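Local coordinates for protein peptidase S15/CocE/NonD (Thaumarchaeota archaeon SCGC AB-539-E09, PDB 4PF1) that probably acts as a serine aminopeptidase of the alpha/beta hydrolase fold, cleaving residues from the amino-terminal end of peptides, at residues Lys120-Pro125 / Gly130-Thr135; Gly324-Gly329 / Gly345-Trp350; Arg536-Phe541 / Lys551-Arg556; Ala234-Gly239 / Ser579-Tyr584. All blocks are in the same frame, centred on the assembly; numbering follows the deposited sequence.

Contact 1 (Lys120-Pro125 / Gly130-Thr135)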
# COMPACT_ATOMS: atom_id res chain seq x y z
N LYS A 120 -18.94 -19.85 -32.22
CA LYS A 120 -19.56 -20.41 -33.42
C LYS A 120 -18.81 -21.65 -33.91
O LYS A 120 -17.61 -21.57 -34.21
CB LYS A 120 -19.65 -19.35 -34.54
CG LYS A 120 -20.65 -19.70 -35.62
CD LYS A 120 -20.56 -18.74 -36.78
CE LYS A 120 -21.66 -18.97 -37.77
NZ LYS A 120 -21.56 -18.05 -38.94
N PRO A 121 -19.47 -22.83 -33.91
CA PRO A 121 -18.78 -24.05 -34.36
C PRO A 121 -18.67 -24.14 -35.88
O PRO A 121 -19.24 -23.30 -36.58
CB PRO A 121 -19.65 -25.18 -33.79
CG PRO A 121 -21.02 -24.60 -33.72
CD PRO A 121 -20.88 -23.11 -33.56
N LEU A 122 -17.96 -25.17 -36.39
CA LEU A 122 -17.82 -25.41 -37.82
C LEU A 122 -19.17 -25.70 -38.47
O LEU A 122 -20.06 -26.24 -37.80
CB LEU A 122 -16.88 -26.61 -38.08
CG LEU A 122 -15.38 -26.42 -37.85
CD1 LEU A 122 -14.65 -27.68 -38.23
CD2 LEU A 122 -14.82 -25.25 -38.67
N THR A 123 -19.30 -25.41 -39.78
CA THR A 123 -20.53 -25.70 -40.53
C THR A 123 -20.86 -27.19 -40.40
O THR A 123 -19.97 -28.03 -40.49
CB THR A 123 -20.40 -25.27 -42.01
OG1 THR A 123 -19.29 -25.94 -42.62
CG2 THR A 123 -20.27 -23.77 -42.19
N GLY A 124 -22.13 -27.47 -40.10
CA GLY A 124 -22.61 -28.83 -39.89
C GLY A 124 -23.90 -28.89 -39.10
O GLY A 124 -24.76 -28.02 -39.27
N PRO A 125 -24.06 -29.89 -38.20
CA PRO A 125 -25.33 -30.01 -37.44
C PRO A 125 -25.59 -28.86 -36.46
O PRO A 125 -26.74 -28.61 -36.10
CB PRO A 125 -25.19 -31.35 -36.70
CG PRO A 125 -24.08 -32.07 -37.39
CD PRO A 125 -23.15 -31.01 -37.88
N GLY A 130 -23.71 -21.41 -43.25
CA GLY A 130 -22.87 -21.51 -44.44
C GLY A 130 -21.44 -21.05 -44.20
O GLY A 130 -20.54 -21.42 -44.96
N THR A 131 -21.22 -20.24 -43.15
CA THR A 131 -19.90 -19.73 -42.78
C THR A 131 -19.55 -20.10 -41.33
O THR A 131 -20.44 -20.39 -40.54
CB THR A 131 -19.82 -18.19 -42.96
OG1 THR A 131 -20.75 -17.56 -42.07
CG2 THR A 131 -20.05 -17.75 -44.40
N ASP A 132 -18.25 -20.09 -41.01
CA ASP A 132 -17.75 -20.33 -39.65
C ASP A 132 -16.44 -19.54 -39.46
O ASP A 132 -16.04 -18.81 -40.37
CB ASP A 132 -17.58 -21.84 -39.36
CG ASP A 132 -16.78 -22.63 -40.37
OD1 ASP A 132 -15.67 -22.20 -40.72
OD2 ASP A 132 -17.24 -23.72 -40.76
N HIS A 133 -15.80 -19.67 -38.29
CA HIS A 133 -14.56 -18.94 -38.01
C HIS A 133 -13.43 -19.30 -38.98
O HIS A 133 -12.64 -18.42 -39.32
CB HIS A 133 -14.10 -19.17 -36.56
CG HIS A 133 -14.86 -18.37 -35.56
ND1 HIS A 133 -14.62 -17.02 -35.37
CD2 HIS A 133 -15.83 -18.76 -34.70
CE1 HIS A 133 -15.44 -16.63 -34.41
NE2 HIS A 133 -16.19 -17.65 -33.98
N SER A 134 -13.37 -20.56 -39.46
CA SER A 134 -12.34 -21.00 -40.40
C SER A 134 -12.53 -20.40 -41.81
O SER A 134 -11.54 -20.04 -42.45
CB SER A 134 -12.27 -22.53 -40.48
OG SER A 134 -13.37 -23.09 -41.18
N THR A 135 -13.79 -20.28 -42.29
CA THR A 135 -14.07 -19.70 -43.61
C THR A 135 -13.85 -18.20 -43.56
O THR A 135 -13.31 -17.63 -44.52
CB THR A 135 -15.48 -20.06 -44.13
OG1 THR A 135 -16.47 -19.27 -43.46
CG2 THR A 135 -15.80 -21.53 -44.00
O HOH W 1 -18.25 -16.73 -32.36
O HOH W 2 -16.09 -21.92 -36.43

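Contact 2 (Gly324-Gly329 / Gly345-Trp350)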
# COMPACT_ATOMS: atom_id res chain seq x y z
N GLY A 324 3.55 -23.20 -18.31
CA GLY A 324 4.18 -22.24 -17.41
C GLY A 324 3.47 -22.06 -16.07
O GLY A 324 2.34 -22.54 -15.90
N PRO A 325 4.12 -21.36 -15.10
CA PRO A 325 3.47 -21.16 -13.78
C PRO A 325 2.53 -19.96 -13.84
O PRO A 325 2.72 -18.96 -13.14
CB PRO A 325 4.67 -20.90 -12.87
CG PRO A 325 5.65 -20.17 -13.75
CD PRO A 325 5.43 -20.69 -15.16
N TRP A 326 1.55 -20.05 -14.72
CA TRP A 326 0.73 -18.91 -15.05
C TRP A 326 -0.73 -19.08 -14.74
O TRP A 326 -1.28 -20.17 -14.86
CB TRP A 326 0.87 -18.61 -16.56
CG TRP A 326 2.29 -18.40 -17.01
CD1 TRP A 326 3.23 -17.61 -16.41
CD2 TRP A 326 2.90 -18.91 -18.20
NE1 TRP A 326 4.39 -17.62 -17.15
CE2 TRP A 326 4.22 -18.41 -18.25
CE3 TRP A 326 2.45 -19.75 -19.24
CZ2 TRP A 326 5.11 -18.75 -19.28
CZ3 TRP A 326 3.34 -20.09 -20.25
CH2 TRP A 326 4.65 -19.58 -20.27
N ASN A 327 -1.38 -17.95 -14.43
CA ASN A 327 -2.82 -17.89 -14.33
C ASN A 327 -3.35 -17.71 -15.77
O ASN A 327 -2.57 -17.83 -16.72
CB ASN A 327 -3.27 -16.77 -13.37
CG ASN A 327 -2.98 -15.35 -13.79
OD1 ASN A 327 -2.64 -15.05 -14.94
ND2 ASN A 327 -3.18 -14.42 -12.88
N HIS A 328 -4.64 -17.38 -15.93
CA HIS A 328 -5.24 -17.26 -17.26
C HIS A 328 -4.51 -16.28 -18.24
O HIS A 328 -4.37 -16.62 -19.42
CB HIS A 328 -6.71 -16.88 -17.14
CG HIS A 328 -7.44 -16.96 -18.44
ND1 HIS A 328 -7.36 -18.09 -19.23
CD2 HIS A 328 -8.20 -16.04 -19.06
CE1 HIS A 328 -8.07 -17.82 -20.31
NE2 HIS A 328 -8.61 -16.60 -20.24
N GLY A 329 -4.08 -15.11 -17.78
CA GLY A 329 -3.48 -14.12 -18.67
C GLY A 329 -1.97 -13.91 -18.59
O GLY A 329 -1.42 -13.16 -19.41
N GLY A 345 12.31 -14.73 -12.11
CA GLY A 345 12.23 -13.71 -13.15
C GLY A 345 10.89 -13.67 -13.86
O GLY A 345 9.96 -14.39 -13.48
N ASP A 346 10.78 -12.82 -14.89
CA ASP A 346 9.57 -12.70 -15.69
C ASP A 346 9.47 -13.90 -16.65
O ASP A 346 9.98 -13.84 -17.77
CB ASP A 346 9.53 -11.34 -16.44
CG ASP A 346 8.32 -11.15 -17.35
OD1 ASP A 346 7.38 -11.96 -17.27
OD2 ASP A 346 8.34 -10.20 -18.16
N THR A 347 8.82 -14.98 -16.18
CA THR A 347 8.65 -16.23 -16.93
C THR A 347 7.80 -16.02 -18.21
O THR A 347 8.00 -16.73 -19.19
CB THR A 347 8.02 -17.31 -16.04
OG1 THR A 347 6.73 -16.88 -15.62
CG2 THR A 347 8.88 -17.63 -14.82
N GLY A 348 6.85 -15.08 -18.15
CA GLY A 348 5.98 -14.73 -19.26
C GLY A 348 6.76 -14.09 -20.39
O GLY A 348 6.76 -14.59 -21.52
N GLY A 349 7.47 -13.01 -20.05
CA GLY A 349 8.35 -12.30 -20.97
C GLY A 349 9.49 -13.17 -21.49
O GLY A 349 9.88 -13.04 -22.65
N TRP A 350 10.02 -14.08 -20.62
CA TRP A 350 11.09 -15.01 -21.00
C TRP A 350 10.61 -15.96 -22.09
O TRP A 350 11.35 -16.23 -23.03
CB TRP A 350 11.62 -15.81 -19.79
CG TRP A 350 12.68 -16.81 -20.15
CD1 TRP A 350 14.02 -16.58 -20.24
CD2 TRP A 350 12.47 -18.18 -20.54
NE1 TRP A 350 14.66 -17.72 -20.67
CE2 TRP A 350 13.74 -18.72 -20.86
CE3 TRP A 350 11.34 -19.01 -20.65
CZ2 TRP A 350 13.91 -20.05 -21.27
CZ3 TRP A 350 11.50 -20.32 -21.07
CH2 TRP A 350 12.77 -20.83 -21.37

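Contact 3 (Arg536-Phe541 / Lys551-Arg556)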
# COMPACT_ATOMS: atom_id res chain seq x y z
N ARG A 536 -24.08 -36.69 -10.39
CA ARG A 536 -25.14 -37.22 -11.27
C ARG A 536 -24.56 -37.78 -12.60
O ARG A 536 -25.24 -38.54 -13.28
CB ARG A 536 -26.21 -36.14 -11.54
CG ARG A 536 -25.71 -34.98 -12.41
CD ARG A 536 -26.50 -33.70 -12.23
NE ARG A 536 -27.73 -33.68 -13.03
CZ ARG A 536 -28.95 -33.82 -12.53
NH1 ARG A 536 -30.01 -33.79 -13.33
NH2 ARG A 536 -29.13 -34.00 -11.23
N TYR A 537 -23.30 -37.41 -12.94
CA TYR A 537 -22.63 -37.87 -14.17
C TYR A 537 -21.54 -38.92 -13.87
O TYR A 537 -20.61 -39.09 -14.67
CB TYR A 537 -22.03 -36.66 -14.94
CG TYR A 537 -23.01 -35.53 -15.16
CD1 TYR A 537 -24.13 -35.69 -15.98
CD2 TYR A 537 -22.84 -34.30 -14.52
CE1 TYR A 537 -25.05 -34.66 -16.15
CE2 TYR A 537 -23.75 -33.26 -14.70
CZ TYR A 537 -24.85 -33.44 -15.52
OH TYR A 537 -25.76 -32.42 -15.68
N ARG A 538 -21.69 -39.67 -12.76
CA ARG A 538 -20.73 -40.70 -12.31
C ARG A 538 -20.56 -41.85 -13.32
O ARG A 538 -19.45 -42.37 -13.46
CB ARG A 538 -21.17 -41.28 -10.95
CG ARG A 538 -20.11 -42.14 -10.27
CD ARG A 538 -20.65 -42.88 -9.06
NE ARG A 538 -21.44 -44.06 -9.43
CZ ARG A 538 -20.92 -45.25 -9.70
NH1 ARG A 538 -19.60 -45.44 -9.66
NH2 ARG A 538 -21.71 -46.27 -10.01
N GLU A 539 -21.64 -42.28 -13.97
CA GLU A 539 -21.59 -43.43 -14.87
C GLU A 539 -21.67 -43.02 -16.34
O GLU A 539 -21.26 -43.79 -17.21
CB GLU A 539 -22.69 -44.44 -14.52
CG GLU A 539 -22.46 -45.09 -13.17
CD GLU A 539 -23.54 -46.07 -12.76
OE1 GLU A 539 -23.48 -47.24 -13.22
OE2 GLU A 539 -24.41 -45.69 -11.95
N ASP A 540 -22.19 -41.82 -16.61
CA ASP A 540 -22.31 -41.29 -17.96
C ASP A 540 -22.34 -39.77 -17.92
O ASP A 540 -23.22 -39.19 -17.27
CB ASP A 540 -23.58 -41.84 -18.66
CG ASP A 540 -23.58 -41.73 -20.18
OD1 ASP A 540 -22.79 -40.93 -20.73
OD2 ASP A 540 -24.40 -42.43 -20.81
N PHE A 541 -21.38 -39.11 -18.60
CA PHE A 541 -21.32 -37.65 -18.65
C PHE A 541 -22.53 -37.09 -19.44
O PHE A 541 -23.02 -36.01 -19.11
CB PHE A 541 -19.99 -37.18 -19.26
CG PHE A 541 -18.80 -37.15 -18.31
CD1 PHE A 541 -18.85 -36.41 -17.13
CD2 PHE A 541 -17.62 -37.80 -18.63
CE1 PHE A 541 -17.75 -36.35 -16.27
CE2 PHE A 541 -16.52 -37.75 -17.77
CZ PHE A 541 -16.59 -37.02 -16.60
N LYS A 551 -24.95 -45.80 -0.44
CA LYS A 551 -24.10 -46.78 -1.13
C LYS A 551 -22.71 -46.20 -1.44
O LYS A 551 -22.61 -45.06 -1.92
CB LYS A 551 -24.77 -47.27 -2.43
CG LYS A 551 -24.03 -48.43 -3.09
CD LYS A 551 -24.74 -48.96 -4.32
CE LYS A 551 -23.87 -49.90 -5.12
NZ LYS A 551 -23.51 -51.13 -4.35
N VAL A 552 -21.63 -46.97 -1.15
CA VAL A 552 -20.25 -46.54 -1.41
C VAL A 552 -20.00 -46.64 -2.92
O VAL A 552 -19.98 -47.75 -3.47
CB VAL A 552 -19.19 -47.33 -0.60
CG1 VAL A 552 -17.81 -46.68 -0.71
CG2 VAL A 552 -19.60 -47.46 0.87
N LEU A 553 -19.87 -45.49 -3.59
CA LEU A 553 -19.68 -45.44 -5.04
C LEU A 553 -18.30 -44.91 -5.42
O LEU A 553 -17.75 -44.04 -4.73
CB LEU A 553 -20.77 -44.58 -5.71
CG LEU A 553 -22.22 -45.04 -5.48
CD1 LEU A 553 -23.19 -43.93 -5.80
CD2 LEU A 553 -22.55 -46.29 -6.29
N GLU A 554 -17.75 -45.42 -6.54
CA GLU A 554 -16.44 -45.04 -7.05
C GLU A 554 -16.55 -43.89 -8.04
O GLU A 554 -17.37 -43.93 -8.95
CB GLU A 554 -15.75 -46.25 -7.71
CG GLU A 554 -14.29 -46.01 -8.08
CD GLU A 554 -13.57 -47.17 -8.73
OE1 GLU A 554 -14.11 -48.30 -8.74
OE2 GLU A 554 -12.44 -46.95 -9.23
N TYR A 555 -15.68 -42.88 -7.88
CA TYR A 555 -15.58 -41.70 -8.74
C TYR A 555 -14.17 -41.56 -9.28
O TYR A 555 -13.20 -41.78 -8.54
CB TYR A 555 -15.94 -40.41 -7.95
CG TYR A 555 -17.35 -40.40 -7.40
CD1 TYR A 555 -17.64 -40.99 -6.17
CD2 TYR A 555 -18.38 -39.77 -8.09
CE1 TYR A 555 -18.94 -40.98 -5.66
CE2 TYR A 555 -19.68 -39.74 -7.58
CZ TYR A 555 -19.95 -40.36 -6.37
OH TYR A 555 -21.22 -40.33 -5.86
N ARG A 556 -14.04 -41.21 -10.56
CA ARG A 556 -12.75 -40.95 -11.18
C ARG A 556 -12.69 -39.46 -11.47
O ARG A 556 -13.47 -38.97 -12.29
CB ARG A 556 -12.55 -41.79 -12.45
CG ARG A 556 -11.08 -42.03 -12.79
CD ARG A 556 -10.89 -42.62 -14.17
NE ARG A 556 -10.47 -41.62 -15.14
CZ ARG A 556 -9.22 -41.47 -15.57
NH1 ARG A 556 -8.26 -42.28 -15.13
NH2 ARG A 556 -8.91 -40.53 -16.45

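Contact 4 (Ala234-Gly239 / Ser579-Tyr584)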
# COMPACT_ATOMS: atom_id res chain seq x y z
N ALA A 234 -25.79 -12.90 -2.95
CA ALA A 234 -26.66 -12.71 -4.12
C ALA A 234 -27.11 -14.03 -4.76
O ALA A 234 -28.30 -14.23 -4.95
CB ALA A 234 -25.96 -11.84 -5.16
N TYR A 235 -26.15 -14.94 -5.07
CA TYR A 235 -26.44 -16.21 -5.72
C TYR A 235 -27.18 -17.20 -4.78
O TYR A 235 -28.02 -17.96 -5.26
CB TYR A 235 -25.16 -16.84 -6.30
CG TYR A 235 -24.70 -16.17 -7.58
CD1 TYR A 235 -23.88 -15.05 -7.56
CD2 TYR A 235 -25.12 -16.65 -8.82
CE1 TYR A 235 -23.48 -14.41 -8.74
CE2 TYR A 235 -24.71 -16.04 -10.01
CZ TYR A 235 -23.90 -14.91 -9.96
OH TYR A 235 -23.50 -14.28 -11.12
N LEU A 236 -26.90 -17.15 -3.46
CA LEU A 236 -27.58 -18.01 -2.47
C LEU A 236 -29.06 -17.62 -2.32
O LEU A 236 -29.92 -18.50 -2.25
CB LEU A 236 -26.87 -17.95 -1.11
CG LEU A 236 -27.34 -18.95 -0.02
CD1 LEU A 236 -27.19 -20.40 -0.48
CD2 LEU A 236 -26.57 -18.74 1.28
N ARG A 237 -29.36 -16.29 -2.32
CA ARG A 237 -30.73 -15.77 -2.21
C ARG A 237 -31.56 -16.12 -3.44
O ARG A 237 -32.76 -16.35 -3.32
CB ARG A 237 -30.73 -14.25 -1.99
CG ARG A 237 -30.34 -13.85 -0.57
CD ARG A 237 -30.48 -12.35 -0.38
NE ARG A 237 -29.53 -11.83 0.61
CZ ARG A 237 -29.37 -10.54 0.88
NH1 ARG A 237 -30.09 -9.63 0.23
NH2 ARG A 237 -28.49 -10.15 1.79
N ALA A 238 -30.91 -16.20 -4.63
CA ALA A 238 -31.56 -16.58 -5.88
C ALA A 238 -31.95 -18.07 -5.86
O ALA A 238 -32.97 -18.45 -6.45
CB ALA A 238 -30.65 -16.30 -7.07
N GLY A 239 -31.17 -18.88 -5.14
CA GLY A 239 -31.43 -20.31 -4.97
C GLY A 239 -30.77 -21.17 -6.03
O GLY A 239 -30.00 -22.07 -5.70
N SER A 579 -19.23 -28.48 -1.86
CA SER A 579 -19.66 -27.22 -2.46
C SER A 579 -18.47 -26.28 -2.66
O SER A 579 -17.47 -26.39 -1.95
CB SER A 579 -20.74 -26.54 -1.61
OG SER A 579 -20.35 -26.39 -0.26
N TRP A 580 -18.56 -25.40 -3.67
CA TRP A 580 -17.54 -24.44 -4.09
C TRP A 580 -18.29 -23.21 -4.62
O TRP A 580 -18.34 -22.98 -5.83
CB TRP A 580 -16.67 -25.09 -5.19
CG TRP A 580 -15.19 -25.09 -4.95
CD1 TRP A 580 -14.51 -24.56 -3.89
CD2 TRP A 580 -14.19 -25.63 -5.83
NE1 TRP A 580 -13.16 -24.75 -4.04
CE2 TRP A 580 -12.93 -25.39 -5.24
CE3 TRP A 580 -14.24 -26.29 -7.07
CZ2 TRP A 580 -11.73 -25.80 -5.83
CZ3 TRP A 580 -13.05 -26.70 -7.66
CH2 TRP A 580 -11.82 -26.45 -7.05
N PHE A 581 -18.91 -22.47 -3.70
CA PHE A 581 -19.88 -21.40 -3.96
C PHE A 581 -19.30 -19.97 -3.79
O PHE A 581 -18.44 -19.77 -2.94
CB PHE A 581 -21.05 -21.61 -2.97
CG PHE A 581 -22.35 -20.96 -3.34
CD1 PHE A 581 -23.18 -21.52 -4.31
CD2 PHE A 581 -22.77 -19.80 -2.71
CE1 PHE A 581 -24.38 -20.90 -4.67
CE2 PHE A 581 -23.97 -19.18 -3.06
CZ PHE A 581 -24.77 -19.74 -4.04
N PRO A 582 -19.76 -18.94 -4.56
CA PRO A 582 -20.83 -18.94 -5.58
C PRO A 582 -20.38 -19.26 -7.00
O PRO A 582 -21.22 -19.29 -7.90
CB PRO A 582 -21.37 -17.51 -5.49
CG PRO A 582 -20.16 -16.69 -5.18
CD PRO A 582 -19.24 -17.57 -4.35
N LEU A 583 -19.06 -19.50 -7.22
CA LEU A 583 -18.50 -19.83 -8.54
C LEU A 583 -19.30 -20.98 -9.16
O LEU A 583 -19.78 -20.85 -10.28
CB LEU A 583 -17.00 -20.18 -8.44
CG LEU A 583 -16.27 -20.59 -9.75
CD1 LEU A 583 -16.50 -19.58 -10.89
CD2 LEU A 583 -14.78 -20.76 -9.50
N TYR A 584 -19.51 -22.07 -8.40
CA TYR A 584 -20.32 -23.19 -8.83
C TYR A 584 -21.67 -23.15 -8.14
O TYR A 584 -21.73 -22.83 -6.95
CB TYR A 584 -19.62 -24.53 -8.54
CG TYR A 584 -18.36 -24.72 -9.36
CD1 TYR A 584 -17.12 -24.32 -8.87
CD2 TYR A 584 -18.41 -25.27 -10.64
CE1 TYR A 584 -15.96 -24.47 -9.63
CE2 TYR A 584 -17.26 -25.44 -11.40
CZ TYR A 584 -16.04 -25.02 -10.90
OH TYR A 584 -14.90 -25.17 -11.65

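Contact 1 (Lys120-Pro125 / Gly130-Thr135)
Gly130 meets Thr123 at its carbonyl carbon, where the threonine methyl CG2 lies 3.6 Å from Gly130 C. At Thr131 the extended chain of Lys120 arrives: Lys120 NZ is 3.0 Å from Thr131 O, above the carbonyl plane rather than on a lone pair, and adds a weak bond to Thr131 OG1. The same ammonium also binds Thr129. Asp132 divides its carboxylate between the two segments. OD2 offers its anti lone pair to the backbone of the first, with Thr123 N 2.8 Å from Asp132 OD2 and 162° at the hydrogen. With CG set between backbone N and carbonyl carbon (chi1 52°), OD1 turns to the helix start, where Thr135 N and Ser134 OG grip it from opposite faces of its plane. A leucine in place of Asp132 would probably leave Thr123 N without its acceptor and the first helical turn uncapped. His133 brings its ring edge to Lys120, bridged by one water to Lys120 N, while Arg66 holds ND1; a second water links Lys120 O to His133 N. Methyl CD2 of Leu122 touches Ser134 OG at 3.6 Å. Finally, Thr135 OG1 accepts from Asp132 N at 3.1 Å, completing the capping box that opens helix 133-147.

Contact 2 (Gly324-Gly329 / Gly345-Trp350)
Trp326 turns its CG anti to its own carbonyl carbon (chi1 -55°), and Thr347 places OG1 between backbone N and carbonyl carbon (chi1 62°), which brings the indole N-H to the threonine oxygen as the side chains slide past in opposite directions. Trp326 NE1 lies 2.9 Å from Thr347 OG1, with 147° at the hydrogen and the oxygen slightly tilted out of the ring plane. Further along the same edge, Trp326 CZ2 is 3.5 Å from Thr347 O. Pro325, the centre of an inverse gamma turn, adds its CG 3.9 Å from Thr347 OG1, and the CA of Gly324 sits over one indole face. The threonine belongs to the first turn of helix 347-365, whose N-cap, Asp346, receives Gly349 N on OD1 at 3.0 Å. A phenylalanine at Trp326 would probably deprive the threonine hydroxyl of its donor and leave the ring less firmly fixed against the helix start. Two residues on, His328 bonds to Ser161 and Asp295, consistent with a catalytic triad. Because Thr347 OG1 also bonds to the carbonyl of Ala335, this buried hydroxyl accepts from the indole and donates to the backbone, so it is used both as acceptor and as donor.

Contact 3 (Arg536-Phe541 / Lys551-Arg556)
Arg538 and Tyr555 mark the nearest backbone approach, their CA atoms 6.3 Å apart, where an irregular loop passes strand 553-558 and spans the gap with a side chain. That side chain is the arginine. Its CG lies anti to the backbone N (chi1 -168°) and its chain stays extended until it bends at CD, so that the methylenes travel over the tyrosine before the guanidinium swings to the strand backbone. CD stands over one face of the Tyr555 ring in a CH-pi contact, 3.9 Å from the ring centroid and displaced toward CE2. The guanidinium itself does not stack there: its plane is turned 77° from that of the ring. One of its faces is instead covered by Leu553, with CD2 of the leucine 3.8 Å from Arg538 NH2 and CB of Leu553 the same distance from Arg538 NE. At the edge, Arg538 NH1 gives a hydrogen bond to Glu554 O, 2.8 Å long and 154° at the hydrogen. The bond lies in both planes, guanidinium and carbonyl, and uses a carbonyl lone pair. Leu553 and Tyr555 make backbone bonds to Ala494 and Leu492 of strand 489-496, and Tyr555 also meets the ring of Trp503. On the loop side, the guanidinium has a second partner in Glu539, whose OE2 is 3.4 Å from Arg538 NH2 in a salt bridge. The arginine thus works in two ways: its aliphatic part packs as a hydrophobic group on ring and leucine, while its charged end is shared between a backbone carbonyl and a carboxylate, which probably fixes its rotation.

Contact 4 (Ala234-Gly239 / Ser579-Tyr584)
Phe581 pushes the tip of its ring edge-on into helix 231-238, filling the shallow hollow where Tyr235 passes into Leu236. Its CG lies anti to the backbone N (chi1 -160°), carrying the ring out from the loop. CZ is the leading point, 3.4 Å from Leu236 N and 3.6 Å from Tyr235 C, both of which lie near the ring plane. The flanks of the hollow are the two beta carbons: Tyr235 CB stands 3.7 Å from Phe581 CZ, and Leu236 CB the same distance from Phe581 CE2. A second, blunter bump is Pro582, which follows a cis peptide bond. That bond folds the proline back over Phe581, with its CB above one face near the rim, and the two rings advance on the helix together. Pro582 CB rests 3.9 Å from Tyr235 CB, the proline and tyrosine side chains crossing at about a right angle. Tyr232, a turn earlier on the helix, meets the Phe581 ring edge to face, and helix 204-215 touches both Tyr235 and Pro582. The contact is carried mainly by carbon surfaces, so fit and the burial of apolar area, rather than any directed polar bond between the two segments, join the helix to the loop after strand 571-577.

Overall arrangement
Contacts 2 and 4 are buried, whereas contacts 1 and 3 are partly exposed and richer in charge. Contacts 1 and 2 both involve the start of a helix, 133-147 and 347-365, with an aspartate as N-cap, yet a carboxylate, a lysine ammonium and waters do the linking in the first and a single indole-hydroxyl bond in the second. Contact 3 joins a loop to a strand in the C-terminal family region through one arginine. Contact 4, whose centre is 23 Å from that of contact 3, is mainly apolar and ties the S15 family region to the C-terminal one across 339 intervening residues. Contacts 2 and 3 lie on opposite sides of the chain's centre.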